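Local coordinates for CRISPR-associated endoribonuclease Cas6 1 (Methanocaldococcus jannaschii DSM 2661, PDB 5YI6), which probably cleaves CRISPR precursor transcripts as an endoribonuclease, yielding the crRNAs that guide antiviral defence in this archaeon, at residues A[127-133]-A[234-240]; A[57-63]-A[78-83]; A[188-192]-A[203-207]; A[165-169]-A[227-231]. All coordinates share one frame; numbering follows the deposited sequence.

Contact 1: A[127-133]-A[234-240]; sequences ILKTISP and FGMVVNV
Leu128 to Thr130 pair with Asn239 to Val237 as antiparallel strands, the outer step of the four-stranded sheet in the C-terminal half of the chain. Lys129 and Val238 form a hydrogen-bonded pair: Val238 N reaches Lys129 O at 2.8 Å and Lys129 N reaches Val238 O at 3.0 Å. On the same face the Lys129 chain runs alongside Val238, its CG 3.8 Å from Val238 CG1. That methyl, set between the backbone N and carbonyl carbon of its own residue (chi1 68°), also meets Ile131 CG2 at 3.7 Å. Tyr222 of helix 215-224 packs on Leu128, Val237 and Val238. The sheet belongs to the second of the two ferredoxin-like (RAMP) domains of a Cas6 protein, and 234-240 carries the chain out of its glycine-rich loop. Past the regular strands, Met236 O takes two bonds from one face of its carbonyl plane, Ile131 N at 2.8 Å and Ser132 N at 3.1 Å. Ser132 OG accepts Met236 N (3.0 Å) and also bonds Phe57 O. Beyond it, Pro133 O sits at the edge of the Phe234 ring, 3.5 Å from CD1.

Contact 2: A[57-63]-A[78-83]; sequences FSLLQIR and KAYLYI. With PO4 (phosphate ion), chain H; PO4 (phosphate ion), chain G.
Arg63 runs straight from CG to NE (chi2 177°), which carries its guanidinium out flat over one face of the Tyr80 ring. The planes are 7° apart and the centres 3.7 Å, a true stack with cation-pi character. At its edge the guanidinium grips the chain G phosphate with two nearly straight bonds, NH1 to O4 (2.8 Å) and NH2 to O1 (2.9 Å). NH2 also forms a salt bridge to Glu8, while water 1 links NE to Tyr82 OH. O1 of the chain H phosphate lies at the edge of the Tyr80 ring, in its plane, and accepts a bond from Tyr80 OH at 2.7 Å; Lys78 NZ bonds O4 of the same ion at 2.9 Å. Both ions are probably from the crystallisation liquor, but their sites are consistent with an RNA-binding surface. Strand 78-85 belongs to the antiparallel sheet of the N-terminal half, where 57-63 follows its edge in two antiparallel bridges whose register slips by one residue. In the slip, Ser58 OG accepts Tyr82 N at 3.1 Å. The same hydroxyl and Gln61 NE2 bond Leu59 O from opposite faces of its carbonyl plane. Gln61 CG abuts the Tyr82 ring edge, 3.7 Å from CE2.

Contact 3: A[188-192]-A[203-207]; sequences KFRPK and RCSEM
Lys192 N donates to Cys204 O at 2.8 Å, the shortest bond between 188-192 and 203-207, and Cys204 N returns to Lys192 O at 2.9 Å. Two residues along, Arg190 and Glu206 repeat the exchange, with Arg190 N 2.9 Å from Glu206 O. Pro191 falls between these pairs, opposite Ser205 in a non-hydrogen-bonded position, where its missing N-H costs the pairing nothing.

The face with Lys192, Arg190 and Glu206 is charged. Glu206 has CG anti to its backbone N (chi1 175°) and runs extended beyond it, while Lys192 bends at chi2 (-71°) and crosses it obliquely, so that Lys192 CE comes within 3.5 Å of Glu206 OE2. The charged atoms stop just short of a salt bridge, Lys192 NZ lying 4.2 Å from Glu206 OE2, though attraction across that gap is likely. Arg190 turns away instead: NH1 bonds Phe189 O from above the carbonyl plane, and Lys188 CE lies over one face of its guanidinium, toward the rim.

On the other face Arg203 bends at chi3 (70°) and runs beside Pro191, its NH1 3.6 Å from Pro191 CB. Further along, Phe189 and Met207 touch through their CB atoms at 3.7 Å.

Strands 182-195 and 201-213 make one long beta hairpin of the C-terminal half. The first is outermost in its sheet; the second has strand 127-130 as its other neighbour, Met207 bonding Thr130 through the backbone, and further on Ser205 bonds Ile134, past the end of that strand. Loop residues Leu152 and Pro153 pack on Ser205, and Phe234 packs on Cys204.

Contact 4: A[165-169]-A[227-231]; sequences NLKKK and GEKNS. With PO4 (phosphate ion), chain K.
Lys169 NZ, reaching out from helix 158-174, bonds Asn230 OD1 at 2.7 Å on a lone pair and Gly227 O at 2.8 Å in the carbonyl plane. One helical turn back, Asn165 OD1 accepts from the same ammonium at 3.1 Å, and Gly225 O gives it a fourth oxygen. Bends at chi3 (-46°) and chi4 bring the nitrogen among these four oxygens, which must share its three N-H. Its charge probably also eases the approach of Asn165 OD1 to Gly227 O, two acceptors only 3.2 Å apart. Water 3 donates to Asn165 OD1 (2.6 Å) and accepts from Gly227 N (2.7 Å), a second tie between helix and loop. Asn165 ND2 rests 3.5 Å from Glu228 CG.

The next shell orients Asn230: its ND2 donates to Phe226 O and Phe234 O, which sets the amide with OD1 facing the lysine. Further along the loop, Glu228 OE2 is bonded by Lys137 N, and Lys229 N bonds O4 of the chain K phosphate ion, probably from the crystallisation liquor, at 2.9 Å. Ser231 touches Lys53, the transition-state stabiliser by similarity. Gly227, with its positive phi, and its neighbours form part of the glycine-rich loop that marks the C-terminal RAMP domain of Cas6 proteins.

Contact 1 sits in the middle, its centre about 12 Å from that of contact 2, about 11 Å from that of contact 3 and about 14 Å from that of contact 4. It joins the two halves of the chain: Leu59 N of contact 2 lies 3.0 Å from Ile131 O, probably a hydrogen bond. Toward contact 3, strands 127-130 and 201-213 are neighbours in the C-terminal sheet, with Thr130 OG1 2.9 Å from Met207 N. Loop 227-231 of contact 4 runs on into contact 1, and Ser231 O meets Phe57 CE2 at 3.4 Å. The presumed active site lies near contacts 2 and 4, away from contact 3: side chains of Phe57 and Tyr32 are about 7 Å apart, as are those of Asn230 and Lys53.

Contact 1: A[127-133]-A[234-240]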
# COMPACT_ATOMS: atom_id res chain seq x y z
N ILE A 127 -2.27 9.22 -15.35
CA ILE A 127 -1.02 8.53 -15.04
C ILE A 127 -0.98 8.19 -13.55
O ILE A 127 -1.25 9.04 -12.70
CB ILE A 127 0.21 9.36 -15.43
CG1 ILE A 127 0.14 9.66 -16.92
CG2 ILE A 127 1.47 8.57 -15.10
CD1 ILE A 127 1.27 10.53 -17.43
N LEU A 128 -0.63 6.95 -13.24
CA LEU A 128 -0.51 6.49 -11.87
C LEU A 128 0.92 6.01 -11.65
O LEU A 128 1.55 5.45 -12.55
CB LEU A 128 -1.49 5.34 -11.59
CG LEU A 128 -2.98 5.69 -11.77
CD1 LEU A 128 -3.84 4.43 -11.65
CD2 LEU A 128 -3.41 6.75 -10.77
N LYS A 129 1.42 6.18 -10.42
CA LYS A 129 2.71 5.58 -10.10
C LYS A 129 2.61 4.93 -8.74
O LYS A 129 1.86 5.38 -7.88
CB LYS A 129 3.84 6.61 -10.14
CG LYS A 129 3.85 7.48 -8.94
CD LYS A 129 5.11 8.39 -8.94
CE LYS A 129 5.16 9.22 -7.65
NZ LYS A 129 6.30 10.19 -7.58
N THR A 130 3.36 3.86 -8.55
CA THR A 130 3.33 3.15 -7.27
C THR A 130 4.04 3.98 -6.20
O THR A 130 5.12 4.56 -6.45
CB THR A 130 3.99 1.77 -7.41
OG1 THR A 130 5.33 1.92 -7.94
CG2 THR A 130 3.16 0.83 -8.36
N ILE A 131 3.42 4.07 -5.02
CA ILE A 131 4.09 4.50 -3.80
C ILE A 131 4.28 3.34 -2.82
O ILE A 131 5.00 3.50 -1.82
CB ILE A 131 3.37 5.69 -3.13
CG1 ILE A 131 1.86 5.38 -2.86
CG2 ILE A 131 3.46 6.90 -4.07
CD1 ILE A 131 1.13 6.56 -2.07
N SER A 132 3.72 2.16 -3.12
CA SER A 132 4.31 0.92 -2.65
C SER A 132 4.23 -0.05 -3.83
O SER A 132 3.28 0.03 -4.65
CB SER A 132 3.62 0.34 -1.40
OG SER A 132 2.21 0.26 -1.55
N PRO A 133 5.23 -0.89 -4.02
CA PRO A 133 5.30 -1.67 -5.28
C PRO A 133 4.21 -2.74 -5.33
O PRO A 133 3.68 -3.19 -4.31
CB PRO A 133 6.70 -2.29 -5.26
CG PRO A 133 7.07 -2.40 -3.79
CD PRO A 133 6.41 -1.12 -3.16
N PHE A 234 1.22 -3.29 0.04
CA PHE A 234 1.66 -3.42 -1.34
C PHE A 234 0.63 -2.85 -2.30
O PHE A 234 -0.58 -2.92 -2.06
CB PHE A 234 1.95 -4.93 -1.73
CG PHE A 234 3.19 -5.46 -1.06
CD1 PHE A 234 4.40 -5.47 -1.73
CD2 PHE A 234 3.14 -5.90 0.27
CE1 PHE A 234 5.58 -5.95 -1.09
CE2 PHE A 234 4.29 -6.34 0.91
CZ PHE A 234 5.53 -6.38 0.22
N GLY A 235 1.14 -2.28 -3.39
CA GLY A 235 0.29 -1.97 -4.54
C GLY A 235 -0.40 -0.62 -4.48
O GLY A 235 -1.31 -0.39 -5.29
N MET A 236 -0.01 0.27 -3.56
CA MET A 236 -0.64 1.59 -3.48
C MET A 236 -0.09 2.52 -4.56
O MET A 236 1.12 2.56 -4.80
CB MET A 236 -0.41 2.22 -2.08
CG MET A 236 -1.28 3.46 -1.89
SD MET A 236 -1.18 4.02 -0.18
CE MET A 236 -2.58 5.14 -0.13
N VAL A 237 -0.98 3.25 -5.24
CA VAL A 237 -0.56 4.15 -6.30
C VAL A 237 -1.01 5.58 -5.96
O VAL A 237 -1.84 5.81 -5.09
CB VAL A 237 -1.10 3.74 -7.69
CG1 VAL A 237 -0.59 2.35 -8.07
CG2 VAL A 237 -2.66 3.82 -7.73
N VAL A 238 -0.47 6.53 -6.72
CA VAL A 238 -0.86 7.93 -6.57
C VAL A 238 -0.96 8.51 -7.97
O VAL A 238 -0.29 8.05 -8.90
CB VAL A 238 0.14 8.73 -5.69
CG1 VAL A 238 1.48 8.90 -6.40
CG2 VAL A 238 -0.43 10.10 -5.34
N ASN A 239 -1.85 9.49 -8.12
CA ASN A 239 -1.96 10.12 -9.43
C ASN A 239 -0.74 11.02 -9.66
O ASN A 239 -0.16 11.57 -8.72
CB ASN A 239 -3.26 10.91 -9.55
CG ASN A 239 -3.27 12.12 -8.69
OD1 ASN A 239 -2.85 12.08 -7.52
ND2 ASN A 239 -3.77 13.23 -9.23
N VAL A 240 -0.32 11.10 -10.92
CA VAL A 240 0.80 11.95 -11.32
C VAL A 240 0.21 13.12 -12.09
O VAL A 240 -0.47 12.93 -13.11
CB VAL A 240 1.81 11.19 -12.18
CG1 VAL A 240 2.91 12.14 -12.64
CG2 VAL A 240 2.40 10.00 -11.42

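Contact 2: A[57-63]-A[78-83]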
# COMPACT_ATOMS: atom_id res chain seq x y z
N PHE A 57 -1.28 0.57 2.05
CA PHE A 57 -0.54 1.71 2.52
C PHE A 57 0.78 1.77 1.76
O PHE A 57 1.22 0.79 1.13
CB PHE A 57 -0.34 1.70 4.06
CG PHE A 57 0.21 0.40 4.62
CD1 PHE A 57 1.60 0.24 4.83
CD2 PHE A 57 -0.66 -0.63 5.01
CE1 PHE A 57 2.10 -0.96 5.38
CE2 PHE A 57 -0.17 -1.84 5.53
CZ PHE A 57 1.21 -2.00 5.74
N SER A 58 1.40 2.94 1.82
CA SER A 58 2.59 3.22 1.03
C SER A 58 3.85 2.84 1.83
O SER A 58 3.79 2.47 3.00
CB SER A 58 2.63 4.72 0.68
OG SER A 58 2.92 5.49 1.85
N LEU A 59 5.01 2.95 1.16
CA LEU A 59 6.26 3.08 1.88
C LEU A 59 6.28 4.42 2.62
O LEU A 59 5.54 5.34 2.27
CB LEU A 59 7.44 3.03 0.92
CG LEU A 59 7.48 1.90 -0.11
CD1 LEU A 59 8.67 2.08 -1.06
CD2 LEU A 59 7.57 0.64 0.63
N LEU A 60 7.20 4.55 3.58
CA LEU A 60 7.43 5.85 4.21
C LEU A 60 8.02 6.80 3.19
O LEU A 60 8.99 6.46 2.51
CB LEU A 60 8.36 5.71 5.43
CG LEU A 60 7.75 4.94 6.62
CD1 LEU A 60 8.81 4.57 7.69
CD2 LEU A 60 6.58 5.74 7.29
N GLN A 61 7.42 7.97 3.04
CA GLN A 61 7.88 8.94 2.07
C GLN A 61 8.61 10.07 2.78
O GLN A 61 8.13 10.59 3.79
CB GLN A 61 6.70 9.55 1.29
CG GLN A 61 5.76 8.47 0.63
CD GLN A 61 6.39 7.77 -0.56
OE1 GLN A 61 6.89 8.43 -1.47
NE2 GLN A 61 6.33 6.41 -0.59
N ILE A 62 9.75 10.48 2.23
CA ILE A 62 10.55 11.55 2.82
C ILE A 62 10.70 12.66 1.79
O ILE A 62 11.06 12.39 0.64
CB ILE A 62 11.94 11.06 3.26
CG1 ILE A 62 11.79 9.95 4.30
CG2 ILE A 62 12.84 12.28 3.74
CD1 ILE A 62 13.11 9.36 4.71
N ARG A 63 10.39 13.89 2.19
CA ARG A 63 10.44 15.01 1.25
C ARG A 63 11.78 15.73 1.29
O ARG A 63 12.34 16.03 0.24
CB ARG A 63 9.32 15.99 1.53
CG ARG A 63 7.95 15.38 1.28
CD ARG A 63 6.91 16.41 1.66
NE ARG A 63 5.59 15.78 1.63
CZ ARG A 63 4.47 16.39 1.98
NH1 ARG A 63 4.50 17.66 2.38
NH2 ARG A 63 3.32 15.73 1.90
N LYS A 78 10.69 14.68 9.36
CA LYS A 78 9.34 14.39 8.90
C LYS A 78 9.32 13.21 7.93
O LYS A 78 10.24 13.01 7.15
CB LYS A 78 8.72 15.61 8.23
CG LYS A 78 8.47 16.78 9.24
CD LYS A 78 7.85 17.99 8.58
CE LYS A 78 7.63 19.11 9.62
NZ LYS A 78 7.12 20.32 8.96
N ALA A 79 8.23 12.43 8.00
CA ALA A 79 7.96 11.40 7.01
C ALA A 79 6.45 11.31 6.85
O ALA A 79 5.69 11.84 7.67
CB ALA A 79 8.54 10.03 7.39
N TYR A 80 6.01 10.72 5.75
CA TYR A 80 4.59 10.70 5.42
C TYR A 80 4.20 9.27 5.07
O TYR A 80 4.89 8.63 4.29
CB TYR A 80 4.29 11.63 4.24
CG TYR A 80 4.67 13.04 4.63
CD1 TYR A 80 3.73 13.88 5.22
CD2 TYR A 80 5.97 13.51 4.46
CE1 TYR A 80 4.06 15.18 5.59
CE2 TYR A 80 6.32 14.78 4.88
CZ TYR A 80 5.36 15.60 5.43
OH TYR A 80 5.67 16.88 5.81
N LEU A 81 3.08 8.80 5.63
CA LEU A 81 2.61 7.45 5.35
C LEU A 81 1.20 7.57 4.80
O LEU A 81 0.33 8.12 5.47
CB LEU A 81 2.66 6.59 6.63
CG LEU A 81 2.00 5.21 6.58
CD1 LEU A 81 2.79 4.36 5.56
CD2 LEU A 81 1.98 4.57 7.96
N TYR A 82 0.96 7.07 3.59
CA TYR A 82 -0.37 7.15 2.98
C TYR A 82 -1.08 5.83 3.24
O TYR A 82 -0.47 4.77 3.10
CB TYR A 82 -0.27 7.37 1.46
CG TYR A 82 0.43 8.68 1.20
CD1 TYR A 82 -0.31 9.84 1.07
CD2 TYR A 82 1.83 8.77 1.24
CE1 TYR A 82 0.33 11.09 0.91
CE2 TYR A 82 2.48 10.01 1.08
CZ TYR A 82 1.71 11.16 0.92
OH TYR A 82 2.34 12.40 0.78
N ILE A 83 -2.37 5.91 3.62
CA ILE A 83 -3.18 4.73 3.93
C ILE A 83 -4.54 4.95 3.29
O ILE A 83 -5.08 6.05 3.35
CB ILE A 83 -3.38 4.51 5.44
CG1 ILE A 83 -2.07 4.67 6.23
CG2 ILE A 83 -4.02 3.12 5.69
CD1 ILE A 83 -2.19 4.48 7.80
P PO4 H . 3.85 19.84 7.27
O1 PO4 H . 3.67 18.54 6.49
O2 PO4 H . 2.56 20.62 7.41
O3 PO4 H . 4.86 20.69 6.51
O4 PO4 H . 4.38 19.50 8.66
P PO4 G . 1.19 18.58 3.83
O1 PO4 G . 1.13 17.23 3.17
O2 PO4 G . 1.44 18.52 5.29
O3 PO4 G . -0.07 19.33 3.55
O4 PO4 G . 2.39 19.30 3.24
O HOH W 1 4.88 13.07 0.77
O HOH W 2 10.07 14.75 4.75

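Contact 3: A[188-192]-A[203-207]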
# COMPACT_ATOMS: atom_id res chain seq x y z
N LYS A 188 6.93 2.72 -17.33
CA LYS A 188 8.24 2.45 -16.76
C LYS A 188 8.07 1.47 -15.61
O LYS A 188 7.07 1.56 -14.89
CB LYS A 188 8.88 3.76 -16.28
CG LYS A 188 10.23 3.65 -15.59
CD LYS A 188 10.55 4.98 -14.90
CE LYS A 188 11.94 4.97 -14.25
NZ LYS A 188 12.38 6.32 -13.78
N PHE A 189 9.02 0.56 -15.43
CA PHE A 189 8.97 -0.30 -14.24
C PHE A 189 10.38 -0.73 -13.85
O PHE A 189 11.28 -0.79 -14.68
CB PHE A 189 8.05 -1.52 -14.43
CG PHE A 189 8.74 -2.75 -14.97
CD1 PHE A 189 9.29 -3.69 -14.11
CD2 PHE A 189 8.81 -2.97 -16.34
CE1 PHE A 189 9.92 -4.84 -14.62
CE2 PHE A 189 9.43 -4.11 -16.85
CZ PHE A 189 9.98 -5.04 -15.99
N ARG A 190 10.55 -1.00 -12.56
CA ARG A 190 11.79 -1.48 -11.98
C ARG A 190 11.41 -2.58 -11.00
O ARG A 190 10.53 -2.37 -10.15
CB ARG A 190 12.55 -0.38 -11.23
CG ARG A 190 12.91 0.81 -12.08
CD ARG A 190 14.02 0.45 -13.06
NE ARG A 190 14.48 1.60 -13.84
CZ ARG A 190 13.98 1.98 -15.01
NH1 ARG A 190 12.97 1.31 -15.56
NH2 ARG A 190 14.48 3.04 -15.63
N PRO A 191 12.05 -3.74 -11.06
CA PRO A 191 11.77 -4.76 -10.04
C PRO A 191 12.39 -4.38 -8.71
O PRO A 191 13.46 -3.78 -8.65
CB PRO A 191 12.42 -6.02 -10.62
CG PRO A 191 13.54 -5.50 -11.43
CD PRO A 191 13.02 -4.23 -12.06
N LYS A 192 11.71 -4.76 -7.63
CA LYS A 192 12.18 -4.47 -6.28
C LYS A 192 12.09 -5.73 -5.44
O LYS A 192 11.05 -6.39 -5.43
CB LYS A 192 11.34 -3.37 -5.61
CG LYS A 192 11.45 -2.05 -6.31
CD LYS A 192 12.85 -1.48 -6.07
CE LYS A 192 13.07 -0.16 -6.79
NZ LYS A 192 14.38 0.43 -6.39
N ARG A 203 9.73 -10.58 -5.72
CA ARG A 203 10.01 -9.51 -6.67
C ARG A 203 8.69 -8.78 -6.94
O ARG A 203 7.70 -9.42 -7.32
CB ARG A 203 10.61 -10.06 -7.96
CG ARG A 203 11.93 -10.74 -7.72
CD ARG A 203 12.47 -11.46 -8.97
NE ARG A 203 12.91 -10.53 -10.00
CZ ARG A 203 14.03 -9.80 -9.92
NH1 ARG A 203 14.36 -8.98 -10.91
NH2 ARG A 203 14.80 -9.89 -8.85
N CYS A 204 8.68 -7.46 -6.72
CA CYS A 204 7.52 -6.60 -6.88
C CYS A 204 7.85 -5.54 -7.92
O CYS A 204 9.01 -5.37 -8.30
CB CYS A 204 7.15 -5.94 -5.53
SG CYS A 204 6.57 -7.15 -4.35
N SER A 205 6.85 -4.83 -8.40
CA SER A 205 7.07 -3.85 -9.47
C SER A 205 6.88 -2.44 -8.95
O SER A 205 5.79 -2.09 -8.51
CB SER A 205 6.12 -4.07 -10.66
OG SER A 205 6.25 -5.38 -11.20
N GLU A 206 7.94 -1.63 -9.00
CA GLU A 206 7.78 -0.17 -8.93
C GLU A 206 7.44 0.31 -10.33
O GLU A 206 8.18 0.01 -11.28
CB GLU A 206 9.08 0.46 -8.42
CG GLU A 206 9.12 1.96 -8.42
CD GLU A 206 10.44 2.47 -7.83
OE1 GLU A 206 11.31 2.92 -8.61
OE2 GLU A 206 10.63 2.35 -6.60
N MET A 207 6.31 0.98 -10.51
CA MET A 207 5.97 1.26 -11.90
C MET A 207 5.12 2.51 -12.05
O MET A 207 4.49 3.00 -11.11
CB MET A 207 5.26 0.06 -12.56
CG MET A 207 4.03 -0.39 -11.86
SD MET A 207 3.49 -2.01 -12.51
CE MET A 207 2.86 -1.53 -14.06

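Contact 4: A[165-169]-A[227-231]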
# COMPACT_ATOMS: atom_id res chain seq x y z
N ASN A 165 -7.22 -9.75 -10.95
CA ASN A 165 -7.12 -9.56 -9.52
C ASN A 165 -8.01 -8.40 -9.08
O ASN A 165 -8.76 -8.52 -8.10
CB ASN A 165 -5.66 -9.28 -9.13
CG ASN A 165 -5.56 -8.75 -7.70
OD1 ASN A 165 -5.71 -7.55 -7.46
ND2 ASN A 165 -5.36 -9.66 -6.77
N LEU A 166 -7.95 -7.26 -9.81
CA LEU A 166 -8.75 -6.11 -9.37
C LEU A 166 -10.24 -6.41 -9.46
O LEU A 166 -11.00 -6.05 -8.56
CB LEU A 166 -8.43 -4.86 -10.21
CG LEU A 166 -8.92 -3.55 -9.56
CD1 LEU A 166 -8.20 -3.34 -8.23
CD2 LEU A 166 -8.75 -2.34 -10.48
N LYS A 167 -10.68 -7.07 -10.54
CA LYS A 167 -12.10 -7.37 -10.69
C LYS A 167 -12.57 -8.35 -9.61
O LYS A 167 -13.66 -8.18 -9.03
CB LYS A 167 -12.35 -7.93 -12.09
CG LYS A 167 -12.06 -6.90 -13.21
CD LYS A 167 -12.15 -7.55 -14.60
CE LYS A 167 -12.02 -6.52 -15.73
NZ LYS A 167 -11.93 -7.14 -17.10
N LYS A 168 -11.76 -9.37 -9.30
CA LYS A 168 -12.15 -10.30 -8.25
C LYS A 168 -12.22 -9.62 -6.88
O LYS A 168 -13.12 -9.90 -6.09
CB LYS A 168 -11.18 -11.47 -8.21
CG LYS A 168 -11.29 -12.40 -9.42
CD LYS A 168 -10.25 -13.50 -9.36
CE LYS A 168 -10.12 -14.24 -10.68
NZ LYS A 168 -8.77 -14.87 -10.82
N LYS A 169 -11.25 -8.75 -6.58
CA LYS A 169 -11.27 -8.00 -5.33
C LYS A 169 -12.47 -7.09 -5.25
O LYS A 169 -13.08 -6.94 -4.19
CB LYS A 169 -9.98 -7.14 -5.15
CG LYS A 169 -8.76 -7.90 -4.79
CD LYS A 169 -7.62 -6.91 -4.29
CE LYS A 169 -7.48 -5.70 -5.24
NZ LYS A 169 -6.02 -5.28 -5.32
N GLY A 227 -2.93 -5.31 -7.49
CA GLY A 227 -2.15 -6.50 -7.12
C GLY A 227 -2.57 -7.08 -5.77
O GLY A 227 -3.59 -6.73 -5.21
N GLU A 228 -1.70 -7.94 -5.23
CA GLU A 228 -2.00 -8.73 -4.05
C GLU A 228 -1.29 -8.19 -2.81
O GLU A 228 -0.47 -7.28 -2.88
CB GLU A 228 -1.59 -10.20 -4.28
CG GLU A 228 -2.33 -10.81 -5.43
CD GLU A 228 -1.77 -12.19 -5.76
OE1 GLU A 228 -1.91 -13.10 -4.91
OE2 GLU A 228 -1.20 -12.36 -6.83
N LYS A 229 -1.64 -8.77 -1.65
CA LYS A 229 -1.07 -8.39 -0.34
C LYS A 229 -1.25 -6.90 -0.06
O LYS A 229 -0.38 -6.25 0.55
CB LYS A 229 0.41 -8.76 -0.24
CG LYS A 229 0.67 -10.31 -0.36
CD LYS A 229 -0.28 -11.09 0.56
CE LYS A 229 0.07 -12.58 0.64
NZ LYS A 229 -1.08 -13.38 1.16
N ASN A 230 -2.38 -6.34 -0.50
CA ASN A 230 -2.60 -4.91 -0.23
C ASN A 230 -2.48 -4.59 1.25
O ASN A 230 -1.89 -3.56 1.64
CB ASN A 230 -3.98 -4.49 -0.73
CG ASN A 230 -4.13 -4.63 -2.25
OD1 ASN A 230 -5.16 -5.08 -2.73
ND2 ASN A 230 -3.05 -4.28 -3.01
N SER A 231 -3.07 -5.44 2.11
CA SER A 231 -3.18 -5.11 3.52
C SER A 231 -1.85 -5.27 4.25
O SER A 231 -1.77 -4.88 5.42
CB SER A 231 -4.30 -5.93 4.19
OG SER A 231 -3.96 -7.30 4.23
P PO4 K . -3.69 -12.38 -1.76
O1 PO4 K . -4.62 -12.54 -2.95
O2 PO4 K . -2.32 -12.94 -2.12
O3 PO4 K . -4.24 -13.15 -0.58
O4 PO4 K . -3.61 -10.91 -1.37
O HOH W 3 -5.05 -5.71 -9.19